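Fructose-2,6-bisphosphatase TIGAR B (Danio rerio, PDB 3E9D) probably hydrolyses fructose 2,6-bisphosphate to fructose 6-phosphate and phosphate, thereby lowering glycolysis and diverting sugar into the pentose phosphate pathway. Local coordinates at residues A[21-27]-A[95-100]. Numbering follows the deposited sequence.
Sequences LLQGQGI and AEGRPK
Glu96 reaches into the curl of backbone Gly24 to Ile27, where its carboxylate accepts hydrogen bonds from the N-H groups of Gly24, Gly26 and Ile27. Glu96 CB makes no close contact with 21-27. CG stands anti to the backbone N (chi1 -173°), and the extended chain beyond it carries the acid to the amides. On the way, Glu96 CG packs 3.5 Å from Ile27 CD1, the two side chains running past each other in opposite directions. The same CG also touches Leu22 O. Glu96 CD comes 3.4 Å from Gly26 N and nearly as close to Gly24 N. At the tip, OE2 accepts three hydrogen bonds. Gly26 N comes in on its syn lone pair. Gly24 N and Ile27 N approach OE2 from opposite faces of the carboxylate, each well out of its plane; Ile27 N is the closest at 2.8 Å. Glu96 OE1 takes weak hydrogen bonds from Gly26 N and from a water that also accepts from Gln25 N. This cluster of amides would probably stabilise the negative charge.

At the base of Glu96 the backbones join. Leu22 N donates an almost straight (178°) hydrogen bond to Arg98 O, 2.9 Å away, and Gly97 N bonds to Leu22 O at 2.7 Å. Ala95 to Arg98 form a type II turn with Gly97 at its third position, and Ile27 CD1 packs on Gly97 CA. Leu22 CD1 rests 3.9 Å from Ala95 CB. Lys100 CG meets Leu22 CG, the side chains crossing at about a right angle.

Gln23 lies about 4 Å from His11, the phosphohistidine residue, side chain to side chain. Gly24 is next to Glu89, the inferred proton donor/acceptor. Gln23 NE2 hydrogen-bonds to Thr14 OG1, and its side chain is near a phosphate ion, probably from the crystallisation liquor, that may mark the pocket. The contact thus ties together two loops beside the catalytic pocket of a histidine phosphatase (branch 1) fold.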
loop_
_atom_site.group_PDB
_atom_site.type_symbol
_atom_site.label_atom_id
_atom_site.label_comp_id
_atom_site.label_asym_id
_atom_site.label_seq_id
_atom_site.Cartn_x
_atom_site.Cartn_y
_atom_site.Cartn_z
ATOM N N LEU A 21 5.203 -16.833 11.302
ATOM C CA LEU A 21 6.631 -16.762 10.986
ATOM C C LEU A 21 6.923 -15.477 10.213
ATOM O O LEU A 21 6.125 -15.071 9.387
ATOM C CB LEU A 21 7.044 -17.964 10.148
ATOM C CG LEU A 21 6.677 -19.346 10.696
ATOM C CD1 LEU A 21 7.136 -20.429 9.729
ATOM C CD2 LEU A 21 7.317 -19.530 12.059
ATOM N N LEU A 22 8.068 -14.845 10.481
ATOM C CA LEU A 22 8.443 -13.604 9.789
ATOM C C LEU A 22 8.703 -13.821 8.313
ATOM O O LEU A 22 9.514 -14.680 7.930
ATOM C CB LEU A 22 9.675 -12.967 10.417
ATOM C CG LEU A 22 9.501 -11.892 11.475
ATOM C CD1 LEU A 22 10.884 -11.476 11.909
ATOM C CD2 LEU A 22 8.706 -10.671 10.946
ATOM N N GLN A 23 8.027 -13.031 7.484
ATOM C CA GLN A 23 8.166 -13.171 6.036
ATOM C C GLN A 23 8.670 -11.879 5.385
ATOM O O GLN A 23 7.942 -10.893 5.322
ATOM C CB GLN A 23 6.820 -13.589 5.434
ATOM C CG GLN A 23 6.954 -14.518 4.231
ATOM C CD GLN A 23 5.608 -14.964 3.683
ATOM O OE1 GLN A 23 5.559 -15.686 2.711
ATOM N NE2 GLN A 23 4.529 -14.496 4.270
ATOM N N GLY A 24 9.907 -11.879 4.901
ATOM C CA GLY A 24 10.519 -10.659 4.375
ATOM C C GLY A 24 10.800 -10.745 2.889
ATOM O O GLY A 24 9.903 -11.004 2.099
ATOM N N GLN A 25 12.054 -10.538 2.508
ATOM C CA GLN A 25 12.426 -10.463 1.092
ATOM C C GLN A 25 13.021 -11.746 0.565
ATOM O O GLN A 25 13.149 -11.901 -0.652
ATOM C CB GLN A 25 13.440 -9.333 0.857
ATOM C CG GLN A 25 13.041 -8.018 1.453
ATOM C CD GLN A 25 14.032 -6.896 1.162
ATOM O OE1 GLN A 25 14.943 -7.056 0.360
ATOM N NE2 GLN A 25 13.832 -5.747 1.795
ATOM N N GLY A 26 13.396 -12.658 1.459
ATOM C CA GLY A 26 14.171 -13.835 1.082
ATOM C C GLY A 26 13.396 -15.117 0.875
ATOM O O GLY A 26 13.771 -15.948 0.047
ATOM N N ILE A 27 12.296 -15.282 1.602
ATOM C CA ILE A 27 11.488 -16.467 1.434
ATOM C C ILE A 27 10.263 -16.140 0.565
ATOM O O ILE A 27 9.347 -15.437 0.997
ATOM C CB ILE A 27 11.117 -17.060 2.806
ATOM C CG1 ILE A 27 12.400 -17.254 3.630
ATOM C CG2 ILE A 27 10.423 -18.399 2.621
ATOM C CD1 ILE A 27 12.170 -17.463 5.105
ATOM N N ALA A 95 16.424 -13.076 10.968
ATOM C CA ALA A 95 15.160 -13.329 11.673
ATOM C C ALA A 95 14.080 -13.913 10.760
ATOM O O ALA A 95 13.070 -14.440 11.232
ATOM C CB ALA A 95 14.669 -12.059 12.341
ATOM N N GLU A 96 14.295 -13.826 9.452
ATOM C CA GLU A 96 13.277 -14.236 8.491
ATOM C C GLU A 96 13.022 -15.738 8.565
ATOM O O GLU A 96 13.964 -16.533 8.630
ATOM C CB GLU A 96 13.668 -13.837 7.072
ATOM C CG GLU A 96 12.558 -14.088 6.057
ATOM C CD GLU A 96 12.888 -13.608 4.648
ATOM O OE1 GLU A 96 14.058 -13.257 4.370
ATOM O OE2 GLU A 96 11.963 -13.593 3.817
ATOM N N GLY A 97 11.752 -16.123 8.555
ATOM C CA GLY A 97 11.394 -17.539 8.666
ATOM C C GLY A 97 11.353 -18.065 10.089
ATOM O O GLY A 97 11.001 -19.218 10.310
ATOM N N ARG A 98 11.721 -17.226 11.052
ATOM C CA ARG A 98 11.636 -17.564 12.469
ATOM C C ARG A 98 10.343 -16.996 13.015
ATOM O O ARG A 98 9.834 -16.027 12.477
ATOM C CB ARG A 98 12.794 -16.948 13.269
ATOM C CG ARG A 98 14.190 -17.245 12.771
ATOM C CD ARG A 98 14.604 -18.637 13.117
ATOM N NE ARG A 98 15.861 -18.641 13.858
ATOM C CZ ARG A 98 15.966 -18.905 15.159
ATOM N NH1 ARG A 98 14.886 -19.194 15.880
ATOM N NH2 ARG A 98 17.160 -18.886 15.742
ATOM N N PRO A 99 9.817 -17.587 14.107
ATOM C CA PRO A 99 8.630 -17.046 14.748
ATOM C C PRO A 99 8.823 -15.569 14.994
ATOM O O PRO A 99 9.917 -15.159 15.369
ATOM C CB PRO A 99 8.595 -17.790 16.087
ATOM C CG PRO A 99 9.215 -19.099 15.797
ATOM C CD PRO A 99 10.282 -18.832 14.760
ATOM N N LYS A 100 7.787 -14.774 14.751
ATOM C CA LYS A 100 7.784 -13.356 15.122
ATOM C C LYS A 100 8.204 -13.154 16.590
ATOM O O LYS A 100 8.720 -12.099 16.964
ATOM C CB LYS A 100 6.398 -12.752 14.899
ATOM C CG LYS A 100 5.982 -12.578 13.441
ATOM C CD LYS A 100 4.516 -12.177 13.374
ATOM C CE LYS A 100 4.112 -11.753 11.979
ATOM N NZ LYS A 100 4.325 -10.302 11.779
HETATM O O HOH W 1 13.983 -10.469 4.644
#